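Local structure of protein yahD a copper inducible hydrolase (Lactococcus lactis subsp. lactis, 3OG9) at residues Leu19-Ser24 with Ile105-Ser110; Asp6-Ala11 with Gly27-Leu32; Lys129-His134 with His151-Tyr156; Leu46-Arg51 with Asp88-Leu93. The protein is a copper-inducible member of the alpha/beta hydrolase family that binds D-malate in its pocket and probably acts as a hydrolase. All coordinates share one frame; numbering follows the deposited sequence. Where two conformers were deposited one is given.

Contact 1: Leu19-Ser24 with Ile105-Ser110; sequences LLLLHS and IAIGYS. With MLT (D-malate), chain C.
Leu19, Leu21, Ile105 and Ile107 put their side chains on one face of two adjacent parallel strands, and here the contact is closely filled. Leu19 and Ile105 run side by side, CD2 of Leu19 lying 3.9 Å from CD1 of Ile105. Ile107 CD1 reaches back between the leucines, because CG1 sits anti to the carbonyl carbon (chi1 -57°), and Leu21 CD2 packs 3.9 Å from Ile107 CB. Four backbone hydrogen bonds join the strands, the straightest being Ile107 N to Leu20 O at 2.9 Å (175° at the hydrogen). On the other face Gly108 pairs with Leu22 and adds no side chain. These are inner strands of the alpha/beta hydrolase sheet, and Gly108 and Ser110 fit the GxSxG nucleophile elbow: Ser110, with a positive phi of 55°, stands just before helix 111-121, the strained turn of such an elbow. Beyond the last backbone bond, Tyr109 N to Leu22 O at 3.2 Å, the first strand has given way to a loop, and the partly exposed Tyr109 lies against Ser24. Ser24 CB approaches its ring obliquely, 3.6 Å from CD2, while the phenol oxygen bonds to His191 O and Leu193 N. A leucine in place of Tyr109 would probably leave those two backbone groups without their phenol partner and the loop carrying His191 less firmly placed. Ser110 OG bonds to His191 NE2 and lies 2.6 Å from O4 of the bound D-malate.

Contact 2: Asp6-Ala11 with Gly27-Leu32; sequences DYVFKA and GDEHQL
Val8 meets His30 with one methyl laid over the imidazole: CG2 stands 3.7 Å from the ring centroid and 27° off its normal, a CH-pi contact displaced toward the rim. The two side chains cross at about a right angle. With CG1 anti to the backbone N (chi1 171°), Val8 leaves CG2 as the branch that meets the turn. The same methyl also packs 3.7 Å from Glu29 CG, so the valine bridges two consecutive residues of 27-32. Glu29 CG lies near the backbone of Tyr7, and the bend at chi2 (-82°) turns the carboxylate toward Asp6, OE2 lying 4.0 Å from Asp6 CB. The turn is shaped from within: Asp28 OD1 accepts from His30 N at 2.8 Å in an Asx turn, and Gln31 N bonds to Asp28 O at 3.1 Å, closing a type I beta turn. The valine and glutamate contacts join strand 7-10, at one edge of the sheet, to the loop leading into helix 33-39. Asp6 OD1 and Glu29 OE2 are 4.8 Å apart, and Arg49 stands by both acids, in a salt bridge to Glu29 and a long, weak ion pair to Asp6. The chemistry therefore implies a mainly apolar touch whose neighbouring like charges are probably offset by that arginine.

Contact 3: Lys129-His134 with His151-Tyr156; sequences KIIAFH and HVFLSY
Ile131, Phe133 and Phe153 form the apolar centre on one face of two parallel strands. Ile131 CG2 comes obliquely to the Phe153 ring, 3.8 Å from CD2, and Phe133 CE1 lies 3.7 Å from Phe153 CE2, the ring planes inclined at 69°. Phe153 reaches both neighbours because its CG is anti to the backbone N (chi1 178°). Through the sheet, Ala132 CB packs 3.6 Å from Leu154 CD2, and Ile130 sits beside Val152. Helix 195-208 covers the phenylalanine face, with Trp204 meeting Phe153, while helices 111-121 and 165-177 cover the other; this is the three-layer sandwich of an alpha/beta hydrolase, with the strands in parallel register. Phe153 N to Ile130 O and Ala132 N to Phe153 O, both 2.8 Å, hold that register, and Ser155 N bonds to Ala132 O. A water donates to both Ala132 O and Ser155 O, adding a bridge beside the Ser155 N bond near the strands' C-terminal ends. At the polar edge Ser155 OG accepts from His134 N at 2.9 Å and stands 3.6 Å above the centre of the same residue's imidazole. Glu197 bonds both Ser155 OG and His134 NE2. Replacing His134 by an alanine is likely to cost Glu197 the imidazole partner and uncover the serine hydroxyl on the side where the ring lay. The nearest side-chain atoms of His134 and His191, a malate-pocket residue, are about 4 Å apart.

Contact 4: Leu46-Arg51 with Asp88-Leu93; sequences LSIRGR and DEVSLL
Leu46 and Ile48 of strand 45-48 pack against Val90 and Leu93 of helix 76-97, one of the helices covering the sheet of this alpha/beta hydrolase fold. The axes of the short segments 46-48 and 88-93 come within 10.5 Å, with 144° between their N-to-C directions, a spacing bridged by side chains alone. Leu46 and Ile48, two residues apart on the strand, both direct their side chains to the helix, whereas Ser47 between them turns away. Ile48 does most of the touching. Its CG1 is anti to the carbonyl carbon (chi1 -62°), and the extended branch carries CD1 to the helix, where it meets two residues of successive turns. Leu93 approaches it tip to tip, with Leu93 CD1 3.9 Å from Ile48 CD1. Val90 crosses the isoleucine at about a right angle and brings CG2 to 3.9 Å from Ile48 CD1. Leu46 uses its CD2 branch, which lies 4.0 Å from Leu93 CB, again at about a right angle. Leu93 is thus touched at its base by one strand residue and at its end by the other. Glu89 adds a looser methylene contact, CG to Ile48 CD1 at 4.4 Å, while its carboxylate bonds to Thr5 OG1. All these contacts are van der Waals, which matches the burial of the four apolar residues. Around them, Tyr7 of strand 7-10 packs on Leu46, Ile48 and Leu93, Leu20 of strand 19-22 on Ile48 and Val90, and Trp85 and Leu86 of the same helix on Ile48.

Overall arrangement
All four contacts involve one mixed sheet, whose order is 7-10, 45-48, 19-22, 105-109, 129-133, 151-156, 181-186. Contact 1 lies near the chain's centre and contact 3 follows it directly, their centres 10 Å apart and joined by probable hydrogen bonds from Ile131 N to Ala106 O and from Ser110 N to Phe133 O. Contacts 2 and 4 lie toward the antiparallel edge, their centres 10 Å apart, linked by Glu29 to Ser47 and Arg49; the centres of contacts 3 and 4 are about 20 Å apart. Along the chain, contact 2 interlaces with contact 1, which encloses contact 4, and contact 3 comes last. The malate-binding Ser110 thus lies just past the C-terminal end of an inner strand.

Contact 1: Leu19-Ser24 with Ile105-Ser110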
# COMPACT_ATOMS: atom_id res chain seq x y z
N LEU A 19 -2.92 -6.11 9.98
CA LEU A 19 -2.25 -5.79 8.71
C LEU A 19 -3.29 -5.74 7.62
O LEU A 19 -4.13 -6.64 7.53
CB LEU A 19 -1.22 -6.89 8.37
CG LEU A 19 -0.32 -7.33 9.52
CD1 LEU A 19 0.52 -8.48 9.04
CD2 LEU A 19 0.55 -6.16 10.07
N LEU A 20 -3.27 -4.69 6.79
CA LEU A 20 -4.11 -4.66 5.57
C LEU A 20 -3.21 -4.93 4.36
O LEU A 20 -2.30 -4.15 4.11
CB LEU A 20 -4.78 -3.28 5.38
CG LEU A 20 -5.62 -3.13 4.09
CD1 LEU A 20 -6.86 -4.02 4.18
CD2 LEU A 20 -6.02 -1.65 3.76
N LEU A 21 -3.44 -6.01 3.62
CA LEU A 21 -2.58 -6.34 2.49
C LEU A 21 -3.21 -5.94 1.18
O LEU A 21 -4.40 -6.21 0.96
CB LEU A 21 -2.28 -7.86 2.46
CG LEU A 21 -1.88 -8.51 3.77
CD1 LEU A 21 -1.49 -9.96 3.48
CD2 LEU A 21 -0.76 -7.73 4.54
N LEU A 22 -2.41 -5.34 0.31
CA LEU A 22 -2.88 -4.89 -0.98
C LEU A 22 -1.91 -5.39 -2.02
O LEU A 22 -0.71 -5.14 -1.94
CB LEU A 22 -3.02 -3.36 -0.99
CG LEU A 22 -3.96 -2.80 0.09
CD1 LEU A 22 -3.80 -1.32 0.22
CD2 LEU A 22 -5.42 -3.17 -0.25
N HIS A 23 -2.45 -6.13 -2.98
CA HIS A 23 -1.66 -6.84 -4.02
C HIS A 23 -1.19 -5.97 -5.20
O HIS A 23 -1.67 -4.85 -5.37
CB HIS A 23 -2.47 -8.06 -4.55
CG HIS A 23 -3.77 -7.68 -5.22
ND1 HIS A 23 -3.82 -7.12 -6.48
CD2 HIS A 23 -5.05 -7.76 -4.80
CE1 HIS A 23 -5.08 -6.88 -6.81
NE2 HIS A 23 -5.85 -7.27 -5.81
N SER A 24 -0.25 -6.49 -5.99
CA SER A 24 0.21 -5.80 -7.19
C SER A 24 -0.75 -6.08 -8.34
O SER A 24 -1.67 -6.86 -8.21
CB SER A 24 1.60 -6.31 -7.61
OG SER A 24 1.50 -7.71 -7.89
N ILE A 105 -1.64 -1.53 9.95
CA ILE A 105 -0.38 -1.41 9.22
C ILE A 105 -0.69 -1.88 7.80
O ILE A 105 -1.02 -3.03 7.60
CB ILE A 105 0.70 -2.28 9.82
CG1 ILE A 105 1.01 -1.88 11.27
CG2 ILE A 105 2.02 -2.21 8.98
CD1 ILE A 105 1.79 -3.02 12.00
N ALA A 106 -0.62 -0.96 6.85
CA ALA A 106 -0.82 -1.33 5.44
C ALA A 106 0.47 -1.84 4.89
O ALA A 106 1.54 -1.23 5.10
CB ALA A 106 -1.29 -0.13 4.59
N ILE A 107 0.37 -2.99 4.20
CA ILE A 107 1.50 -3.61 3.50
C ILE A 107 1.04 -3.81 2.07
O ILE A 107 0.11 -4.57 1.81
CB ILE A 107 1.91 -4.97 4.13
CG1 ILE A 107 2.27 -4.80 5.64
CG2 ILE A 107 3.12 -5.55 3.36
CD1 ILE A 107 2.53 -6.12 6.37
N GLY A 108 1.67 -3.10 1.13
CA GLY A 108 1.25 -3.17 -0.26
C GLY A 108 2.45 -3.38 -1.15
O GLY A 108 3.60 -3.06 -0.79
N TYR A 109 2.18 -3.90 -2.33
CA TYR A 109 3.23 -4.08 -3.32
C TYR A 109 2.72 -3.46 -4.63
O TYR A 109 1.63 -3.80 -5.08
CB TYR A 109 3.51 -5.57 -3.48
CG TYR A 109 4.42 -5.95 -4.64
CD1 TYR A 109 5.46 -5.11 -5.06
CD2 TYR A 109 4.23 -7.15 -5.32
CE1 TYR A 109 6.30 -5.47 -6.12
CE2 TYR A 109 5.06 -7.53 -6.37
CZ TYR A 109 6.08 -6.67 -6.78
OH TYR A 109 6.89 -7.05 -7.83
N SER A 110 3.50 -2.54 -5.20
CA SER A 110 3.18 -1.93 -6.52
C SER A 110 1.78 -1.30 -6.55
O SER A 110 1.48 -0.43 -5.74
CB SER A 110 3.38 -2.99 -7.60
OG SER A 110 3.55 -2.39 -8.89
C1 MLT C . -0.17 1.32 -10.82
O1 MLT C . -1.11 1.12 -11.63
O2 MLT C . -0.40 1.44 -9.59
C2 MLT C . 1.25 1.46 -11.32
O3 MLT C . 1.32 1.40 -12.74
C3 MLT C . 2.18 0.42 -10.69
C4 MLT C . 1.87 -1.00 -11.11
O4 MLT C . 2.84 -1.77 -11.26
O5 MLT C . 0.71 -1.44 -11.30

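Contact 2: Asp6-Ala11 with Gly27-Leu32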
# COMPACT_ATOMS: atom_id res chain seq x y z
N ASP A 6 -14.05 -10.10 -2.53
CA ASP A 6 -13.04 -11.12 -2.42
C ASP A 6 -11.98 -10.70 -1.41
O ASP A 6 -11.28 -9.70 -1.63
CB ASP A 6 -12.42 -11.33 -3.80
CG ASP A 6 -13.45 -11.84 -4.80
OD1 ASP A 6 -13.99 -12.91 -4.50
OD2 ASP A 6 -13.73 -11.16 -5.82
N TYR A 7 -11.90 -11.42 -0.30
CA TYR A 7 -10.94 -11.07 0.77
C TYR A 7 -10.51 -12.29 1.58
O TYR A 7 -11.21 -13.31 1.59
CB TYR A 7 -11.47 -9.93 1.65
CG TYR A 7 -12.42 -10.33 2.75
CD1 TYR A 7 -11.96 -10.58 4.04
CD2 TYR A 7 -13.80 -10.49 2.49
CE1 TYR A 7 -12.86 -10.97 5.07
CE2 TYR A 7 -14.68 -10.87 3.49
CZ TYR A 7 -14.22 -11.10 4.77
OH TYR A 7 -15.11 -11.47 5.76
N VAL A 8 -9.35 -12.22 2.22
CA VAL A 8 -8.92 -13.20 3.24
C VAL A 8 -8.85 -12.51 4.60
O VAL A 8 -8.31 -11.39 4.70
CB VAL A 8 -7.48 -13.72 2.92
CG1 VAL A 8 -6.91 -14.59 4.08
CG2 VAL A 8 -7.48 -14.49 1.67
N PHE A 9 -9.36 -13.17 5.64
CA PHE A 9 -9.05 -12.76 7.01
C PHE A 9 -8.38 -13.92 7.77
O PHE A 9 -8.84 -15.05 7.67
CB PHE A 9 -10.28 -12.25 7.75
CG PHE A 9 -10.04 -12.01 9.21
CD1 PHE A 9 -9.26 -10.94 9.63
CD2 PHE A 9 -10.50 -12.90 10.16
CE1 PHE A 9 -8.98 -10.73 10.97
CE2 PHE A 9 -10.23 -12.70 11.50
CZ PHE A 9 -9.46 -11.62 11.90
N LYS A 10 -7.27 -13.66 8.44
CA LYS A 10 -6.61 -14.68 9.25
C LYS A 10 -6.38 -14.09 10.63
O LYS A 10 -5.64 -13.10 10.77
CB LYS A 10 -5.27 -15.09 8.67
CG LYS A 10 -5.30 -16.04 7.50
CD LYS A 10 -3.88 -16.07 6.92
CE LYS A 10 -3.49 -17.42 6.38
NZ LYS A 10 -2.50 -18.16 7.21
N ALA A 11 -7.01 -14.70 11.63
CA ALA A 11 -7.18 -14.07 12.94
C ALA A 11 -5.89 -13.64 13.70
O ALA A 11 -5.88 -12.61 14.38
CB ALA A 11 -8.08 -14.95 13.84
N GLY A 27 -2.11 -9.57 -9.12
CA GLY A 27 -2.14 -10.33 -7.89
C GLY A 27 -3.55 -10.58 -7.42
O GLY A 27 -4.53 -10.24 -8.12
N ASP A 28 -3.68 -11.21 -6.26
CA ASP A 28 -4.98 -11.39 -5.64
C ASP A 28 -4.86 -11.32 -4.12
O ASP A 28 -3.79 -11.06 -3.58
CB ASP A 28 -5.64 -12.70 -6.12
CG ASP A 28 -4.91 -13.95 -5.65
OD1 ASP A 28 -4.15 -13.92 -4.64
OD2 ASP A 28 -5.11 -15.01 -6.30
N GLU A 29 -5.96 -11.61 -3.44
CA GLU A 29 -6.00 -11.51 -1.97
C GLU A 29 -5.03 -12.46 -1.23
O GLU A 29 -4.74 -12.23 -0.06
CB GLU A 29 -7.45 -11.63 -1.44
CG GLU A 29 -8.10 -12.96 -1.63
CD GLU A 29 -8.70 -13.16 -3.01
OE1 GLU A 29 -8.32 -12.44 -3.98
OE2 GLU A 29 -9.54 -14.08 -3.14
N HIS A 30 -4.55 -13.51 -1.91
CA HIS A 30 -3.58 -14.43 -1.32
C HIS A 30 -2.11 -14.09 -1.56
O HIS A 30 -1.23 -14.65 -0.91
CB HIS A 30 -3.86 -15.88 -1.79
CG HIS A 30 -5.16 -16.41 -1.29
ND1 HIS A 30 -6.30 -16.39 -2.06
CD2 HIS A 30 -5.50 -16.96 -0.10
CE1 HIS A 30 -7.30 -16.93 -1.37
NE2 HIS A 30 -6.83 -17.28 -0.18
N GLN A 31 -1.84 -13.19 -2.50
CA GLN A 31 -0.48 -12.91 -2.94
C GLN A 31 0.48 -12.63 -1.78
O GLN A 31 1.58 -13.15 -1.74
CB GLN A 31 -0.49 -11.71 -3.90
CG GLN A 31 0.93 -11.36 -4.42
CD GLN A 31 0.96 -10.18 -5.33
OE1 GLN A 31 0.61 -9.06 -4.94
NE2 GLN A 31 1.42 -10.41 -6.58
N LEU A 32 0.07 -11.76 -0.85
CA LEU A 32 1.02 -11.20 0.14
C LEU A 32 0.96 -11.89 1.48
O LEU A 32 1.69 -11.51 2.40
CB LEU A 32 0.80 -9.68 0.29
CG LEU A 32 1.24 -8.87 -0.95
CD1 LEU A 32 0.92 -7.39 -0.81
CD2 LEU A 32 2.72 -9.08 -1.26

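Contact 3: Lys129-His134 with His151-Tyr156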
# COMPACT_ATOMS: atom_id res chain seq x y z
N LYS A 129 0.78 2.80 10.33
CA LYS A 129 2.04 2.72 9.56
C LYS A 129 1.75 2.20 8.16
O LYS A 129 0.70 1.58 7.94
CB LYS A 129 2.99 1.71 10.18
CG LYS A 129 3.46 2.05 11.53
CD LYS A 129 4.41 1.03 12.04
CE LYS A 129 4.95 1.50 13.35
NZ LYS A 129 3.89 1.60 14.40
N ILE A 130 2.69 2.44 7.23
CA ILE A 130 2.61 1.87 5.88
C ILE A 130 3.96 1.28 5.50
O ILE A 130 5.01 1.86 5.74
CB ILE A 130 2.24 2.97 4.84
CG1 ILE A 130 0.81 3.46 5.09
CG2 ILE A 130 2.34 2.42 3.37
CD1 ILE A 130 0.27 4.35 3.97
N ILE A 131 3.92 0.08 4.92
CA ILE A 131 5.07 -0.54 4.30
C ILE A 131 4.69 -0.63 2.83
O ILE A 131 3.76 -1.38 2.47
CB ILE A 131 5.32 -1.94 4.91
CG1 ILE A 131 5.75 -1.77 6.37
CG2 ILE A 131 6.43 -2.73 4.12
CD1 ILE A 131 5.88 -3.04 7.20
N ALA A 132 5.37 0.15 1.99
CA ALA A 132 5.04 0.21 0.54
C ALA A 132 6.20 -0.32 -0.27
O ALA A 132 7.23 0.34 -0.34
CB ALA A 132 4.76 1.65 0.11
N PHE A 133 6.06 -1.49 -0.87
CA PHE A 133 7.11 -2.02 -1.76
C PHE A 133 6.91 -1.56 -3.18
O PHE A 133 5.87 -1.83 -3.79
CB PHE A 133 7.17 -3.54 -1.71
CG PHE A 133 7.42 -4.11 -0.33
CD1 PHE A 133 8.66 -3.96 0.30
CD2 PHE A 133 6.43 -4.83 0.35
CE1 PHE A 133 8.90 -4.50 1.60
CE2 PHE A 133 6.66 -5.38 1.64
CZ PHE A 133 7.89 -5.22 2.25
N HIS A 134 7.91 -0.85 -3.70
CA HIS A 134 7.90 -0.34 -5.07
C HIS A 134 6.68 0.51 -5.41
O HIS A 134 6.04 0.35 -6.47
CB HIS A 134 8.15 -1.49 -6.07
CG HIS A 134 9.42 -2.19 -5.78
ND1 HIS A 134 10.64 -1.59 -5.98
CD2 HIS A 134 9.68 -3.37 -5.18
CE1 HIS A 134 11.60 -2.38 -5.54
NE2 HIS A 134 11.04 -3.48 -5.05
N HIS A 151 5.09 6.69 10.78
CA HIS A 151 6.28 6.03 10.28
C HIS A 151 5.91 5.23 9.05
O HIS A 151 4.89 4.55 9.01
CB HIS A 151 6.87 5.13 11.36
CG HIS A 151 7.67 5.88 12.38
ND1 HIS A 151 9.03 6.07 12.26
CD2 HIS A 151 7.31 6.47 13.54
CE1 HIS A 151 9.47 6.77 13.29
NE2 HIS A 151 8.44 7.04 14.08
N VAL A 152 6.73 5.34 8.02
CA VAL A 152 6.39 4.75 6.73
C VAL A 152 7.68 4.16 6.15
O VAL A 152 8.73 4.81 6.19
CB VAL A 152 5.81 5.83 5.74
CG1 VAL A 152 5.74 5.27 4.30
CG2 VAL A 152 4.39 6.26 6.20
N PHE A 153 7.59 2.93 5.64
CA PHE A 153 8.74 2.24 4.98
C PHE A 153 8.46 2.19 3.47
O PHE A 153 7.34 1.83 3.07
CB PHE A 153 8.80 0.78 5.50
CG PHE A 153 9.91 -0.07 4.85
CD1 PHE A 153 11.14 -0.21 5.47
CD2 PHE A 153 9.68 -0.74 3.66
CE1 PHE A 153 12.15 -1.01 4.88
CE2 PHE A 153 10.67 -1.54 3.04
CZ PHE A 153 11.91 -1.65 3.66
N LEU A 154 9.45 2.59 2.65
CA LEU A 154 9.33 2.58 1.20
C LEU A 154 10.51 1.89 0.60
O LEU A 154 11.66 2.16 1.00
CB LEU A 154 9.31 4.01 0.61
CG LEU A 154 8.26 4.98 1.14
CD1 LEU A 154 8.52 6.41 0.60
CD2 LEU A 154 6.85 4.54 0.77
N SER A 155 10.27 1.05 -0.40
CA SER A 155 11.41 0.55 -1.19
C SER A 155 11.41 1.19 -2.57
O SER A 155 10.35 1.58 -3.07
CB SER A 155 11.36 -0.96 -1.34
OG SER A 155 10.28 -1.35 -2.16
N TYR A 156 12.60 1.23 -3.20
CA TYR A 156 12.75 1.77 -4.53
C TYR A 156 13.92 1.01 -5.17
O TYR A 156 14.87 0.64 -4.47
CB TYR A 156 13.05 3.27 -4.38
CG TYR A 156 13.53 3.93 -5.62
CD1 TYR A 156 12.63 4.22 -6.67
CD2 TYR A 156 14.89 4.26 -5.78
CE1 TYR A 156 13.09 4.83 -7.85
CE2 TYR A 156 15.34 4.88 -6.94
CZ TYR A 156 14.44 5.17 -7.96
OH TYR A 156 14.90 5.76 -9.13
O HOH W 1 7.83 2.42 -2.22

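Contact 4: Leu46-Arg51 with Asp88-Leu93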
# COMPACT_ATOMS: atom_id res chain seq x y z
N LEU A 46 -5.83 -8.84 7.23
CA LEU A 46 -6.95 -8.57 6.36
C LEU A 46 -6.41 -8.27 4.96
O LEU A 46 -5.61 -7.36 4.79
CB LEU A 46 -7.74 -7.36 6.86
CG LEU A 46 -9.07 -7.13 6.09
CD1 LEU A 46 -10.01 -8.33 6.21
CD2 LEU A 46 -9.71 -5.86 6.64
N SER A 47 -6.85 -9.03 3.96
CA SER A 47 -6.31 -8.85 2.59
C SER A 47 -7.47 -8.75 1.63
O SER A 47 -8.25 -9.68 1.53
CB SER A 47 -5.43 -10.06 2.23
OG SER A 47 -4.81 -9.87 0.96
N ILE A 48 -7.60 -7.62 0.93
CA ILE A 48 -8.77 -7.35 0.09
C ILE A 48 -8.36 -7.22 -1.40
O ILE A 48 -7.45 -6.44 -1.73
CB ILE A 48 -9.48 -6.02 0.54
CG1 ILE A 48 -10.00 -6.12 1.98
CG2 ILE A 48 -10.63 -5.63 -0.44
CD1 ILE A 48 -10.34 -4.75 2.60
N ARG A 49 -9.04 -7.97 -2.28
CA ARG A 49 -8.76 -7.94 -3.72
C ARG A 49 -9.30 -6.65 -4.35
O ARG A 49 -10.37 -6.19 -4.00
CB ARG A 49 -9.40 -9.14 -4.44
CG ARG A 49 -8.87 -9.37 -5.89
CD ARG A 49 -9.82 -10.25 -6.69
NE ARG A 49 -9.85 -11.60 -6.14
CZ ARG A 49 -10.52 -12.62 -6.66
NH1 ARG A 49 -11.23 -12.46 -7.78
NH2 ARG A 49 -10.48 -13.81 -6.08
N GLY A 50 -8.56 -6.09 -5.30
CA GLY A 50 -9.03 -4.96 -6.08
C GLY A 50 -10.24 -5.38 -6.90
O GLY A 50 -10.40 -6.55 -7.26
N ARG A 51 -11.10 -4.41 -7.21
CA ARG A 51 -12.36 -4.68 -7.91
C ARG A 51 -12.24 -4.62 -9.44
O ARG A 51 -13.16 -5.04 -10.13
CB ARG A 51 -13.41 -3.67 -7.48
CG ARG A 51 -13.91 -3.88 -6.08
CD ARG A 51 -15.30 -3.25 -5.92
NE ARG A 51 -15.33 -1.83 -6.25
CZ ARG A 51 -16.43 -1.09 -6.17
NH1 ARG A 51 -17.55 -1.66 -5.74
NH2 ARG A 51 -16.41 0.18 -6.50
N ASP A 88 -14.34 2.31 2.77
CA ASP A 88 -15.61 1.90 3.37
C ASP A 88 -15.56 0.40 3.63
O ASP A 88 -16.02 -0.08 4.66
CB ASP A 88 -16.82 2.27 2.49
CG ASP A 88 -17.12 3.77 2.52
OD1 ASP A 88 -16.61 4.49 3.40
OD2 ASP A 88 -17.85 4.23 1.61
N GLU A 89 -14.95 -0.34 2.71
CA GLU A 89 -14.82 -1.78 2.85
C GLU A 89 -13.91 -2.14 4.02
O GLU A 89 -14.21 -3.07 4.78
CB GLU A 89 -14.30 -2.41 1.55
CG GLU A 89 -14.50 -3.92 1.46
CD GLU A 89 -16.00 -4.32 1.33
OE1 GLU A 89 -16.83 -3.41 1.07
OE2 GLU A 89 -16.33 -5.52 1.50
N VAL A 90 -12.80 -1.42 4.17
CA VAL A 90 -11.91 -1.63 5.31
C VAL A 90 -12.66 -1.42 6.63
O VAL A 90 -12.55 -2.23 7.54
CB VAL A 90 -10.63 -0.73 5.24
CG1 VAL A 90 -9.89 -0.75 6.55
CG2 VAL A 90 -9.73 -1.20 4.07
N SER A 91 -13.43 -0.34 6.72
CA SER A 91 -14.18 -0.02 7.94
C SER A 91 -15.21 -1.11 8.22
O SER A 91 -15.40 -1.52 9.38
CB SER A 91 -14.86 1.32 7.79
OG SER A 91 -13.94 2.38 8.00
N LEU A 92 -15.85 -1.60 7.16
CA LEU A 92 -16.90 -2.63 7.31
C LEU A 92 -16.33 -3.98 7.76
O LEU A 92 -16.91 -4.70 8.62
CB LEU A 92 -17.69 -2.75 6.00
CG LEU A 92 -18.80 -3.77 5.77
CD1 LEU A 92 -19.96 -3.12 5.00
CD2 LEU A 92 -18.26 -4.92 4.98
N LEU A 93 -15.19 -4.35 7.19
CA LEU A 93 -14.58 -5.64 7.55
C LEU A 93 -13.88 -5.55 8.87
O LEU A 93 -13.77 -6.57 9.58
CB LEU A 93 -13.65 -6.13 6.44
CG LEU A 93 -14.37 -6.46 5.13
CD1 LEU A 93 -13.39 -6.82 4.00
CD2 LEU A 93 -15.43 -7.56 5.31